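Local coordinates for probable hydrogenase nickel incorporation protein hypB (Methanocaldococcus jannaschii, PDB 2HF9) that binds GTP as a homodimer and, as in related maturation factors, probably hydrolyses it slowly to support nickel insertion into [NiFe] hydrogenases, at residues 39-44 against 119-124; 50-55 against 82-87; 152-157 against 184-189; 173-178 against 202-207. All blocks are in the same frame, centred on the assembly; numbering follows the deposited sequence.

How the contacts relate
Contact 1 lies deepest, two parallel strands in the middle of the sheet, joined by backbone bonds and phenylalanine packing. Contact 2 touches it directly: helix 51-62 follows strand 39-45, and Phe43 packs on Leu54 and Ile55. Here apolar packing gives way to phosphate and magnesium binding. Contact 4 holds the guanine end of the same nucleotide and meets contact 2 through Leu205 and Leu203, their centres about 18 Å apart. Contact 3, partly buried like contact 4 and touching it through Ile184, is built round a lysine among acidic groups. Contacts 3 and 4 reach the second subunit; contacts 1 and 2 do not.

Contact 1. Residues 39-44 against 119-124; sequences VAFDFM and IDLLFI
Phe41, Phe43 and Phe123 all carry CG beside the backbone N and anti to the carbonyl carbon (chi1 -65°, -70° and -60°), and the three rings gather over one face of this parallel strand pair at the middle of a P-loop NTPase sheet. Phe41 and Phe123 lie side by side, CD1 of Phe41 meeting CE2 of Phe123 at 3.9 Å near the plane of the Phe123 ring. Phe43 instead turns its edge toward the face of Phe123 in an offset T-shaped stack, with centroids 5.5 Å apart.

Beneath the rings five backbone bonds alternate between the strands. Val39 N gives to Asp120 O, Leu122 N to Val39 O, Phe41 N to Leu122 O, and Ile124 N to Phe41 O at 2.8 Å. On the face opposite Phe41, Ala40 CB rests on Leu122 CB at 4.0 Å. Asp42, also on that face, has its carboxylate engaged by Asn126. Helix 211-224 packs on Phe41 and Leu121, while strands 142-148 and 68-74 flank the pair. Phe43 N closes the series with a 2.8 Å bond to Ile124 O, an oxygen that also lies in the plane of the Phe43 ring, at its edge.

Contact 2. Residues 50-55 against 82-87; sequences GKTLLI and ERMEKH. With MG (magnesium ion), chain C; GSP (5'-guanosine-diphosphate-monothiophosphate), chain E.
Thr52 presses its methyl onto the guanidinium of Arg83, the tight part of the contact: CG2 sits 3.4 Å above the plane, over its centre. The threonine branches divide the work, since with OG1 beside the backbone N (chi1 -58°) the hydroxyl reaches magnesium at 2.1 Å while CG2 turns to the arginine. Arg83, bent at chi3, brings the edge of its flat group to the alpha-phosphate, where NH1 gives a bond of 2.9 Å to GSP O2A and NH2 a weak one to O1A. Glu56 forms a salt bridge with NH2. With an alanine here in place of Arg83, GSP O2A would probably lose its charged donor, Glu56 a salt-bridge partner, and the Thr52 methyl the flat group it rests on.

The P-loop grips the nucleotide closely as well. GSP O1B takes three donors, Gly50 N, Lys51 N and Lys51 NZ, the last at 3.0 Å, and Leu53 N holds O1A at 2.9 Å. Gly50 has backbone angles (phi 125°) that call for glycine. Magnesium is completed by O2B and O3G of the nucleotide, water 1, Asp80 and Glu125. The other side is looser: Met84 CE meets Ile55 CD1 at 4.0 Å, and Glu82 and Glu85 are exposed to solvent.

Helix 51-62 and helix 78-85 meet over the sheet strands, Ile55 and Met84 both packing on Cys70 of strand 68-74 and Glu125 of strand 121-125, with Met84 reaching Val91 of strand 90-95.

Contact 3. Residues 152-157 against 184-189; sequences GDDTIE and IKKMEN
The carboxylates of Asp154 and Glu157 meet the ammonium of Lys186 in different ways. Asp154 OD1 is approached on its anti side, 24° out of the carboxylate plane, at 3.2 Å from Lys186 NZ. Glu157 OE2 is met from above its plane, at 2.8 Å from the same NZ. The peptide carbonyl of Asp153 adds a third bond, its O 2.8 Å from Lys186 NZ, and Asp190 forms a further salt bridge with this nitrogen. Asp154 OD1 and Glu157 OE2 stand only 3.0 Å apart, two acceptors that the lysine charge probably reconciles. A methionine in place of Lys186 would probably leave these two carboxylates close together without the cation that bridges them. The carboxylate of Asp153 turns elsewhere, its OD2 taking the backbone N of Asp183.

Van der Waals packing lies beside this network. Asp153 CB touches Met187 CG at 3.5 Å, and the bend at chi3 (75°) brings Met187 CE to 3.7 Å from Gly152 O. Ile156 crosses Met187 at about a right angle and places CD1 3.9 Å from its CB; both side chains reach Ile171 of strand 168-172.

Thr155 OG1 bonds to Gly152 O within a type I beta turn from Gly152 to Thr155. A salt-bridge network thus fastens this turn to helix 184-194 at a dimer-interface site: Gly152 touches a nucleotide, consistent with the one held by the second subunit, whose Ile47 packs on Thr155.

Contact 4. Residues 173-178 against 202-207; sequences KIDLAD and LLSLKT. With GSP (5'-guanosine-diphosphate-monothiophosphate), chain E.
Asp175 and Ser204 are joined by a hydrogen bond, OG donating to OD1 at 2.7 Å from above the carboxylate plane. The serine oxygen in turn accepts from the backbone N of Thr207 and of Lys206, an ST motif and ST turn that hold the loop after strand 199-202. One backbone bond also crosses the contact, from Ile174 N to Leu203 O at 3.1 Å.

The bonds to the base are those of the NKxD (G4) motif of P-loop GTPases, here Asn172 to Asp175, whose aspartate reads N1 and N2 of guanine. GSP N1 donates to Asp175 OD1 at 2.7 Å and GSP N2 to Asp175 OD2 at 2.8 Å, both nearly straight. Leu205 N gives to GSP O6. Asp175 OD1 therefore serves two donors, the base and the serine, which should fix the turn of the carboxylate. Water 2 links OD2 to Lys206 NZ, whose ammonium also bonds to Ala179 O of the second subunit. Lys173 NZ goes to Gly48 O, Ser148 and Thr150 of its own chain and to Thr150 O of the second subunit.

Packing contacts complete the account. Lys173 runs extended along the base, its CG 3.5 Å from GSP C6. Apart from the pocket, Ile174 packs on the other segment, CG1 (chi1 63°) against Ser204 CB at 3.7 Å and CG2 against Leu202 CB at 4.1 Å.

Leu203 and Leu205 pack onto helix 51-62, Leu202 lies against strand 168-172 and helix 184-194, and Leu176 meets Ala179 of the second subunit.

Contact 1. Residues 39-44 against 119-124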
# COMPACT_ATOMS: atom_id res chain seq x y z
N VAL A 39 15.38 -22.81 2.31
CA VAL A 39 15.72 -21.46 1.88
C VAL A 39 14.43 -20.63 1.87
O VAL A 39 13.46 -20.99 1.20
CB VAL A 39 16.44 -21.43 0.51
CG1 VAL A 39 16.92 -20.02 0.19
CG2 VAL A 39 17.62 -22.40 0.51
N ALA A 40 14.43 -19.54 2.64
CA ALA A 40 13.24 -18.73 2.85
C ALA A 40 13.30 -17.36 2.18
O ALA A 40 14.35 -16.70 2.17
CB ALA A 40 12.95 -18.57 4.34
N PHE A 41 12.16 -16.93 1.65
CA PHE A 41 12.04 -15.68 0.91
C PHE A 41 10.90 -14.82 1.47
O PHE A 41 9.77 -15.29 1.63
CB PHE A 41 11.81 -15.95 -0.58
CG PHE A 41 12.98 -16.61 -1.27
CD1 PHE A 41 13.11 -18.00 -1.28
CD2 PHE A 41 13.95 -15.85 -1.92
CE1 PHE A 41 14.19 -18.62 -1.91
CE2 PHE A 41 15.03 -16.46 -2.56
CZ PHE A 41 15.14 -17.85 -2.56
N ASP A 42 11.22 -13.56 1.76
CA ASP A 42 10.25 -12.58 2.25
C ASP A 42 9.74 -11.74 1.06
O ASP A 42 10.49 -10.96 0.48
CB ASP A 42 10.91 -11.70 3.33
CG ASP A 42 9.99 -10.63 3.90
OD1 ASP A 42 8.80 -10.55 3.53
OD2 ASP A 42 10.46 -9.86 4.75
N PHE A 43 8.46 -11.93 0.72
CA PHE A 43 7.82 -11.19 -0.37
C PHE A 43 7.08 -9.99 0.19
O PHE A 43 6.02 -10.14 0.81
CB PHE A 43 6.85 -12.09 -1.14
CG PHE A 43 7.51 -13.15 -1.97
CD1 PHE A 43 7.92 -14.35 -1.38
CD2 PHE A 43 7.70 -12.97 -3.33
CE1 PHE A 43 8.54 -15.34 -2.14
CE2 PHE A 43 8.31 -13.96 -4.10
CZ PHE A 43 8.73 -15.15 -3.50
N MET A 44 7.65 -8.81 -0.02
CA MET A 44 7.06 -7.54 0.39
C MET A 44 6.55 -6.79 -0.84
O MET A 44 6.91 -7.12 -1.97
CB MET A 44 8.10 -6.67 1.10
CG MET A 44 8.56 -7.19 2.46
SD MET A 44 9.98 -6.26 3.09
CE MET A 44 11.29 -6.94 2.07
N ILE A 119 10.37 -29.84 3.48
CA ILE A 119 10.29 -28.55 2.78
C ILE A 119 11.68 -28.13 2.32
O ILE A 119 12.66 -28.28 3.06
CB ILE A 119 9.65 -27.44 3.70
CG1 ILE A 119 8.21 -27.80 4.11
CG2 ILE A 119 9.69 -26.06 3.03
CD1 ILE A 119 7.23 -28.03 2.95
N ASP A 120 11.78 -27.62 1.10
CA ASP A 120 13.04 -27.08 0.57
C ASP A 120 13.01 -25.55 0.46
O ASP A 120 14.01 -24.88 0.73
CB ASP A 120 13.36 -27.71 -0.79
CG ASP A 120 13.37 -29.23 -0.76
OD1 ASP A 120 14.08 -29.81 0.09
OD2 ASP A 120 12.66 -29.85 -1.58
N LEU A 121 11.86 -25.02 0.05
CA LEU A 121 11.67 -23.58 -0.13
C LEU A 121 10.51 -23.06 0.70
O LEU A 121 9.46 -23.69 0.76
CB LEU A 121 11.41 -23.25 -1.61
CG LEU A 121 12.44 -23.63 -2.67
CD1 LEU A 121 11.95 -23.19 -4.05
CD2 LEU A 121 13.80 -23.03 -2.37
N LEU A 122 10.71 -21.90 1.31
CA LEU A 122 9.65 -21.22 2.04
C LEU A 122 9.39 -19.84 1.46
O LEU A 122 10.29 -19.00 1.41
CB LEU A 122 10.00 -21.11 3.54
CG LEU A 122 9.03 -20.34 4.44
CD1 LEU A 122 7.64 -20.98 4.47
CD2 LEU A 122 9.59 -20.22 5.85
N PHE A 123 8.16 -19.62 1.00
CA PHE A 123 7.75 -18.31 0.50
C PHE A 123 6.83 -17.66 1.52
O PHE A 123 5.77 -18.19 1.85
CB PHE A 123 7.01 -18.43 -0.85
CG PHE A 123 7.82 -19.05 -1.96
CD1 PHE A 123 7.18 -19.81 -2.94
CD2 PHE A 123 9.20 -18.86 -2.05
CE1 PHE A 123 7.90 -20.39 -3.99
CE2 PHE A 123 9.94 -19.44 -3.09
CZ PHE A 123 9.28 -20.21 -4.06
N ILE A 124 7.25 -16.51 2.04
CA ILE A 124 6.44 -15.76 2.99
C ILE A 124 5.87 -14.52 2.32
O ILE A 124 6.62 -13.65 1.88
CB ILE A 124 7.26 -15.33 4.23
CG1 ILE A 124 8.00 -16.52 4.84
CG2 ILE A 124 6.35 -14.64 5.26
CD1 ILE A 124 8.84 -16.16 6.07

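Contact 2. Residues 50-55 against 82-87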
# COMPACT_ATOMS: atom_id res chain seq x y z
N GLY A 50 1.26 -7.75 -6.84
CA GLY A 50 1.34 -9.04 -7.53
C GLY A 50 2.08 -10.13 -6.77
O GLY A 50 2.49 -11.12 -7.37
N LYS A 51 2.21 -9.98 -5.45
CA LYS A 51 2.94 -10.93 -4.60
C LYS A 51 2.37 -12.35 -4.71
O LYS A 51 3.11 -13.31 -4.91
CB LYS A 51 2.94 -10.49 -3.13
CG LYS A 51 3.56 -9.12 -2.85
CD LYS A 51 3.61 -8.81 -1.34
CE LYS A 51 2.22 -8.49 -0.74
NZ LYS A 51 1.53 -7.39 -1.46
N THR A 52 1.06 -12.47 -4.56
CA THR A 52 0.42 -13.79 -4.57
C THR A 52 0.52 -14.44 -5.94
O THR A 52 0.90 -15.61 -6.04
CB THR A 52 -1.04 -13.73 -4.10
OG1 THR A 52 -1.08 -13.19 -2.78
CG2 THR A 52 -1.64 -15.14 -4.07
N LEU A 53 0.22 -13.68 -6.99
CA LEU A 53 0.34 -14.21 -8.35
C LEU A 53 1.77 -14.66 -8.66
O LEU A 53 1.97 -15.70 -9.30
CB LEU A 53 -0.15 -13.19 -9.38
CG LEU A 53 -0.36 -13.70 -10.82
CD1 LEU A 53 -1.23 -14.96 -10.87
CD2 LEU A 53 -0.97 -12.60 -11.68
N LEU A 54 2.76 -13.90 -8.20
CA LEU A 54 4.17 -14.28 -8.34
C LEU A 54 4.47 -15.59 -7.61
O LEU A 54 5.10 -16.49 -8.16
CB LEU A 54 5.10 -13.17 -7.85
CG LEU A 54 6.61 -13.44 -7.90
CD1 LEU A 54 7.08 -13.77 -9.32
CD2 LEU A 54 7.40 -12.27 -7.33
N ILE A 55 4.01 -15.68 -6.36
CA ILE A 55 4.21 -16.88 -5.54
C ILE A 55 3.55 -18.09 -6.20
O ILE A 55 4.15 -19.17 -6.28
CB ILE A 55 3.74 -16.65 -4.07
CG1 ILE A 55 4.76 -15.81 -3.31
CG2 ILE A 55 3.50 -17.99 -3.35
CD1 ILE A 55 4.27 -15.25 -1.99
N GLU A 82 -5.71 -19.67 0.51
CA GLU A 82 -6.51 -20.54 -0.36
C GLU A 82 -5.95 -20.60 -1.79
O GLU A 82 -5.93 -21.67 -2.42
CB GLU A 82 -7.98 -20.12 -0.36
CG GLU A 82 -8.73 -20.49 0.93
CD GLU A 82 -10.11 -19.87 1.03
OE1 GLU A 82 -10.65 -19.41 -0.00
OE2 GLU A 82 -10.66 -19.84 2.15
N ARG A 83 -5.49 -19.45 -2.29
CA ARG A 83 -4.85 -19.37 -3.61
C ARG A 83 -3.58 -20.22 -3.68
O ARG A 83 -3.39 -20.97 -4.63
CB ARG A 83 -4.56 -17.92 -4.01
CG ARG A 83 -5.76 -17.21 -4.64
CD ARG A 83 -5.55 -15.71 -4.80
NE ARG A 83 -4.59 -15.37 -5.85
CZ ARG A 83 -4.23 -14.13 -6.18
NH1 ARG A 83 -4.74 -13.09 -5.54
NH2 ARG A 83 -3.34 -13.93 -7.14
N MET A 84 -2.72 -20.11 -2.66
CA MET A 84 -1.47 -20.88 -2.63
C MET A 84 -1.71 -22.37 -2.44
O MET A 84 -0.95 -23.19 -2.96
CB MET A 84 -0.55 -20.36 -1.53
CG MET A 84 -0.09 -18.94 -1.76
SD MET A 84 0.72 -18.28 -0.30
CE MET A 84 0.73 -16.54 -0.73
N GLU A 85 -2.75 -22.71 -1.68
CA GLU A 85 -3.13 -24.09 -1.41
C GLU A 85 -3.50 -24.88 -2.67
O GLU A 85 -3.10 -26.04 -2.82
CB GLU A 85 -4.28 -24.15 -0.40
CG GLU A 85 -3.83 -24.04 1.05
CD GLU A 85 -4.99 -24.00 2.04
OE1 GLU A 85 -6.15 -24.24 1.64
OE2 GLU A 85 -4.73 -23.73 3.23
N LYS A 86 -4.25 -24.26 -3.59
CA LYS A 86 -4.67 -24.96 -4.81
C LYS A 86 -3.51 -25.23 -5.78
O LYS A 86 -3.65 -26.03 -6.70
CB LYS A 86 -5.84 -24.23 -5.50
CG LYS A 86 -5.53 -22.84 -6.02
CD LYS A 86 -6.50 -22.42 -7.11
CE LYS A 86 -6.56 -20.90 -7.25
NZ LYS A 86 -5.22 -20.26 -7.44
N HIS A 87 -2.37 -24.57 -5.54
CA HIS A 87 -1.17 -24.79 -6.35
C HIS A 87 -0.25 -25.88 -5.79
O HIS A 87 0.80 -26.16 -6.36
CB HIS A 87 -0.41 -23.47 -6.55
CG HIS A 87 -1.12 -22.51 -7.45
ND1 HIS A 87 -0.89 -22.45 -8.80
CD2 HIS A 87 -2.07 -21.58 -7.19
CE1 HIS A 87 -1.66 -21.52 -9.34
NE2 HIS A 87 -2.38 -20.98 -8.38
MG MG C . -1.61 -11.34 -2.03
PG GSP E . -2.37 -8.24 -1.75
O3B GSP E . -2.09 -8.18 -3.33
S1G GSP E . -1.57 -6.93 -0.97
O2G GSP E . -3.90 -8.12 -1.59
O3G GSP E . -1.89 -9.60 -1.20
PB GSP E . -0.90 -8.98 -4.08
O1B GSP E . 0.31 -8.14 -4.08
O2B GSP E . -0.67 -10.33 -3.54
PA GSP E . -2.22 -10.11 -6.43
O1A GSP E . -1.35 -11.27 -6.74
O2A GSP E . -3.45 -10.53 -5.72
O3A GSP E . -1.42 -8.97 -5.61
O5' GSP E . -2.52 -9.32 -7.79
C5' GSP E . -3.29 -8.14 -7.79
C4' GSP E . -3.99 -7.98 -9.13
O4' GSP E . -3.06 -7.66 -10.15
C3' GSP E . -4.71 -9.25 -9.59
O3' GSP E . -5.91 -8.82 -10.19
C2' GSP E . -3.78 -9.84 -10.63
O2' GSP E . -4.48 -10.54 -11.63
C1' GSP E . -3.14 -8.60 -11.22
N9 GSP E . -1.77 -8.74 -11.73
C8 GSP E . -0.65 -9.18 -11.07
N7 GSP E . 0.40 -9.09 -11.91
C5 GSP E . -0.03 -8.60 -13.10
C6 GSP E . 0.62 -8.30 -14.29
O6 GSP E . 1.83 -8.50 -14.41
N1 GSP E . -0.11 -7.78 -15.35
C2 GSP E . -1.47 -7.56 -15.22
N2 GSP E . -2.17 -7.07 -16.23
N3 GSP E . -2.11 -7.85 -14.02
C4 GSP E . -1.39 -8.36 -12.98
O HOH W 1 -3.35 -11.27 -3.10

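Contact 3. Residues 152-157 against 184-189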
# COMPACT_ATOMS: atom_id res chain seq x y z
N GLY A 152 2.34 3.98 -10.15
CA GLY A 152 3.04 5.18 -10.60
C GLY A 152 4.54 4.97 -10.64
O GLY A 152 5.09 4.16 -9.88
N ASP A 153 5.22 5.71 -11.51
CA ASP A 153 6.66 5.53 -11.69
C ASP A 153 7.55 6.30 -10.70
O ASP A 153 8.77 6.32 -10.85
CB ASP A 153 7.08 5.79 -13.15
CG ASP A 153 6.79 7.21 -13.61
OD1 ASP A 153 6.55 8.09 -12.76
OD2 ASP A 153 6.82 7.43 -14.84
N ASP A 154 6.93 6.93 -9.70
CA ASP A 154 7.67 7.59 -8.62
C ASP A 154 7.75 6.72 -7.37
O ASP A 154 8.42 7.07 -6.40
CB ASP A 154 7.05 8.94 -8.26
CG ASP A 154 7.44 10.05 -9.22
OD1 ASP A 154 8.58 10.04 -9.73
OD2 ASP A 154 6.60 10.95 -9.47
N THR A 155 7.09 5.57 -7.42
CA THR A 155 6.93 4.66 -6.28
C THR A 155 8.25 4.19 -5.66
O THR A 155 8.37 4.09 -4.43
CB THR A 155 6.04 3.46 -6.68
OG1 THR A 155 4.75 3.95 -7.06
CG2 THR A 155 5.88 2.48 -5.52
N ILE A 156 9.25 3.92 -6.50
CA ILE A 156 10.56 3.49 -6.00
C ILE A 156 11.30 4.65 -5.31
O ILE A 156 11.79 4.49 -4.19
CB ILE A 156 11.41 2.81 -7.10
CG1 ILE A 156 10.71 1.53 -7.57
CG2 ILE A 156 12.82 2.49 -6.57
CD1 ILE A 156 11.18 1.01 -8.91
N GLU A 157 11.35 5.81 -5.95
CA GLU A 157 12.06 6.94 -5.33
C GLU A 157 11.33 7.57 -4.14
O GLU A 157 11.95 8.24 -3.31
CB GLU A 157 12.54 7.98 -6.36
CG GLU A 157 11.50 8.61 -7.26
CD GLU A 157 12.12 9.67 -8.18
OE1 GLU A 157 13.23 10.16 -7.88
OE2 GLU A 157 11.49 10.01 -9.20
N ILE A 184 8.94 2.72 -17.36
CA ILE A 184 9.56 1.54 -16.73
C ILE A 184 11.09 1.63 -16.70
O ILE A 184 11.72 1.13 -15.77
CB ILE A 184 9.10 0.19 -17.35
CG1 ILE A 184 9.52 0.05 -18.82
CG2 ILE A 184 7.59 0.01 -17.18
CD1 ILE A 184 9.29 -1.33 -19.41
N LYS A 185 11.67 2.28 -17.71
CA LYS A 185 13.11 2.52 -17.77
C LYS A 185 13.56 3.43 -16.63
O LYS A 185 14.60 3.20 -16.02
CB LYS A 185 13.52 3.10 -19.13
CG LYS A 185 13.32 2.14 -20.30
CD LYS A 185 14.15 2.58 -21.51
CE LYS A 185 14.13 1.53 -22.62
NZ LYS A 185 14.69 0.22 -22.19
N LYS A 186 12.76 4.45 -16.33
CA LYS A 186 12.98 5.31 -15.17
C LYS A 186 12.93 4.51 -13.87
O LYS A 186 13.81 4.63 -13.02
CB LYS A 186 11.95 6.45 -15.12
CG LYS A 186 12.08 7.35 -13.88
CD LYS A 186 10.83 8.19 -13.67
CE LYS A 186 10.92 9.01 -12.39
NZ LYS A 186 10.81 8.18 -11.15
N MET A 187 11.89 3.69 -13.72
CA MET A 187 11.71 2.89 -12.50
C MET A 187 12.88 1.93 -12.30
O MET A 187 13.39 1.79 -11.19
CB MET A 187 10.39 2.12 -12.54
CG MET A 187 9.17 3.01 -12.57
SD MET A 187 7.61 2.08 -12.67
CE MET A 187 7.45 1.47 -10.99
N GLU A 188 13.31 1.29 -13.38
CA GLU A 188 14.43 0.35 -13.34
C GLU A 188 15.73 1.05 -12.90
O GLU A 188 16.49 0.50 -12.09
CB GLU A 188 14.61 -0.32 -14.70
CG GLU A 188 15.73 -1.35 -14.75
CD GLU A 188 15.94 -1.92 -16.14
OE1 GLU A 188 15.63 -1.21 -17.13
OE2 GLU A 188 16.43 -3.06 -16.24
N ASN A 189 15.96 2.25 -13.43
CA ASN A 189 17.10 3.08 -13.01
C ASN A 189 17.00 3.57 -11.57
O ASN A 189 18.00 3.58 -10.85
CB ASN A 189 17.31 4.25 -13.97
CG ASN A 189 18.04 3.83 -15.22
OD1 ASN A 189 19.04 3.12 -15.15
ND2 ASN A 189 17.56 4.27 -16.37

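Contact 4. Residues 173-178 against 202-207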
# COMPACT_ATOMS: atom_id res chain seq x y z
N LYS A 173 3.74 -5.80 -13.64
CA LYS A 173 2.69 -5.21 -14.48
C LYS A 173 3.24 -4.31 -15.58
O LYS A 173 2.65 -3.28 -15.91
CB LYS A 173 1.64 -4.45 -13.64
CG LYS A 173 0.96 -5.29 -12.56
CD LYS A 173 -0.13 -4.49 -11.84
CE LYS A 173 -0.50 -5.15 -10.53
NZ LYS A 173 -1.07 -4.15 -9.57
N ILE A 174 4.37 -4.70 -16.17
CA ILE A 174 4.97 -3.89 -17.24
C ILE A 174 4.06 -3.80 -18.47
O ILE A 174 4.18 -2.87 -19.27
CB ILE A 174 6.41 -4.35 -17.63
CG1 ILE A 174 6.42 -5.78 -18.20
CG2 ILE A 174 7.38 -4.15 -16.45
CD1 ILE A 174 7.76 -6.21 -18.83
N ASP A 175 3.13 -4.75 -18.58
CA ASP A 175 2.13 -4.74 -19.65
C ASP A 175 1.14 -3.57 -19.53
O ASP A 175 0.44 -3.26 -20.49
CB ASP A 175 1.41 -6.09 -19.73
CG ASP A 175 0.69 -6.46 -18.44
OD1 ASP A 175 1.37 -6.79 -17.44
OD2 ASP A 175 -0.56 -6.44 -18.44
N LEU A 176 1.10 -2.93 -18.37
CA LEU A 176 0.14 -1.84 -18.11
C LEU A 176 0.78 -0.45 -18.02
O LEU A 176 0.10 0.53 -17.73
CB LEU A 176 -0.65 -2.13 -16.82
CG LEU A 176 -1.35 -3.48 -16.71
CD1 LEU A 176 -1.95 -3.66 -15.33
CD2 LEU A 176 -2.41 -3.64 -17.78
N ALA A 177 2.09 -0.37 -18.29
CA ALA A 177 2.86 0.86 -18.05
C ALA A 177 2.39 2.04 -18.90
O ALA A 177 2.26 3.16 -18.40
CB ALA A 177 4.34 0.60 -18.28
N ASP A 178 2.13 1.79 -20.18
CA ASP A 178 1.64 2.83 -21.09
C ASP A 178 0.26 3.34 -20.70
O ASP A 178 -0.04 4.52 -20.87
CB ASP A 178 1.64 2.33 -22.53
CG ASP A 178 3.05 2.07 -23.07
OD1 ASP A 178 4.04 2.44 -22.40
OD2 ASP A 178 3.16 1.51 -24.17
N LEU A 202 12.28 -6.49 -14.54
CA LEU A 202 11.05 -6.00 -15.14
C LEU A 202 10.17 -7.20 -15.47
O LEU A 202 10.60 -8.13 -16.16
CB LEU A 202 11.34 -5.15 -16.39
CG LEU A 202 12.08 -3.83 -16.15
CD1 LEU A 202 12.58 -3.24 -17.47
CD2 LEU A 202 11.20 -2.82 -15.41
N LEU A 203 8.95 -7.18 -14.96
CA LEU A 203 8.09 -8.37 -15.01
C LEU A 203 6.67 -8.06 -15.45
O LEU A 203 6.10 -7.03 -15.10
CB LEU A 203 8.07 -9.06 -13.63
CG LEU A 203 7.23 -10.34 -13.46
CD1 LEU A 203 7.79 -11.49 -14.29
CD2 LEU A 203 7.11 -10.74 -12.00
N SER A 204 6.10 -8.99 -16.22
CA SER A 204 4.66 -9.06 -16.38
C SER A 204 4.23 -10.49 -16.07
O SER A 204 4.67 -11.43 -16.73
CB SER A 204 4.23 -8.70 -17.80
OG SER A 204 2.84 -8.96 -17.96
N LEU A 205 3.39 -10.64 -15.05
CA LEU A 205 2.82 -11.95 -14.72
C LEU A 205 1.65 -12.32 -15.63
O LEU A 205 1.09 -13.41 -15.52
CB LEU A 205 2.42 -12.01 -13.25
CG LEU A 205 3.62 -12.06 -12.29
CD1 LEU A 205 3.20 -11.74 -10.86
CD2 LEU A 205 4.34 -13.43 -12.36
N LYS A 206 1.28 -11.39 -16.52
CA LYS A 206 0.27 -11.65 -17.55
C LYS A 206 0.92 -12.27 -18.80
O LYS A 206 0.52 -13.34 -19.24
CB LYS A 206 -0.48 -10.37 -17.90
CG LYS A 206 -1.63 -10.54 -18.89
CD LYS A 206 -2.44 -9.24 -18.98
CE LYS A 206 -3.77 -9.43 -19.69
NZ LYS A 206 -4.61 -8.20 -19.55
N THR A 207 1.95 -11.62 -19.34
CA THR A 207 2.67 -12.12 -20.52
C THR A 207 3.77 -13.11 -20.12
O THR A 207 4.25 -13.88 -20.96
CB THR A 207 3.33 -10.99 -21.32
OG1 THR A 207 4.44 -10.46 -20.58
CG2 THR A 207 2.33 -9.88 -21.65
PG GSP E . -2.37 -8.24 -1.75
O3B GSP E . -2.09 -8.18 -3.33
S1G GSP E . -1.57 -6.93 -0.97
O2G GSP E . -3.90 -8.12 -1.59
O3G GSP E . -1.89 -9.60 -1.20
PB GSP E . -0.90 -8.98 -4.08
O1B GSP E . 0.31 -8.14 -4.08
O2B GSP E . -0.67 -10.33 -3.54
PA GSP E . -2.22 -10.11 -6.43
O1A GSP E . -1.35 -11.27 -6.74
O2A GSP E . -3.45 -10.53 -5.72
O3A GSP E . -1.42 -8.97 -5.61
O5' GSP E . -2.52 -9.32 -7.79
C5' GSP E . -3.29 -8.14 -7.79
C4' GSP E . -3.99 -7.98 -9.13
O4' GSP E . -3.06 -7.66 -10.15
C3' GSP E . -4.71 -9.25 -9.59
O3' GSP E . -5.91 -8.82 -10.19
C2' GSP E . -3.78 -9.84 -10.63
O2' GSP E . -4.48 -10.54 -11.63
C1' GSP E . -3.14 -8.60 -11.22
N9 GSP E . -1.77 -8.74 -11.73
C8 GSP E . -0.65 -9.18 -11.07
N7 GSP E . 0.40 -9.09 -11.91
C5 GSP E . -0.03 -8.60 -13.10
C6 GSP E . 0.62 -8.30 -14.29
O6 GSP E . 1.83 -8.50 -14.41
N1 GSP E . -0.11 -7.78 -15.35
C2 GSP E . -1.47 -7.56 -15.22
N2 GSP E . -2.17 -7.07 -16.23
N3 GSP E . -2.11 -7.85 -14.02
C4 GSP E . -1.39 -8.36 -12.98
O HOH W 2 -2.28 -6.31 -20.55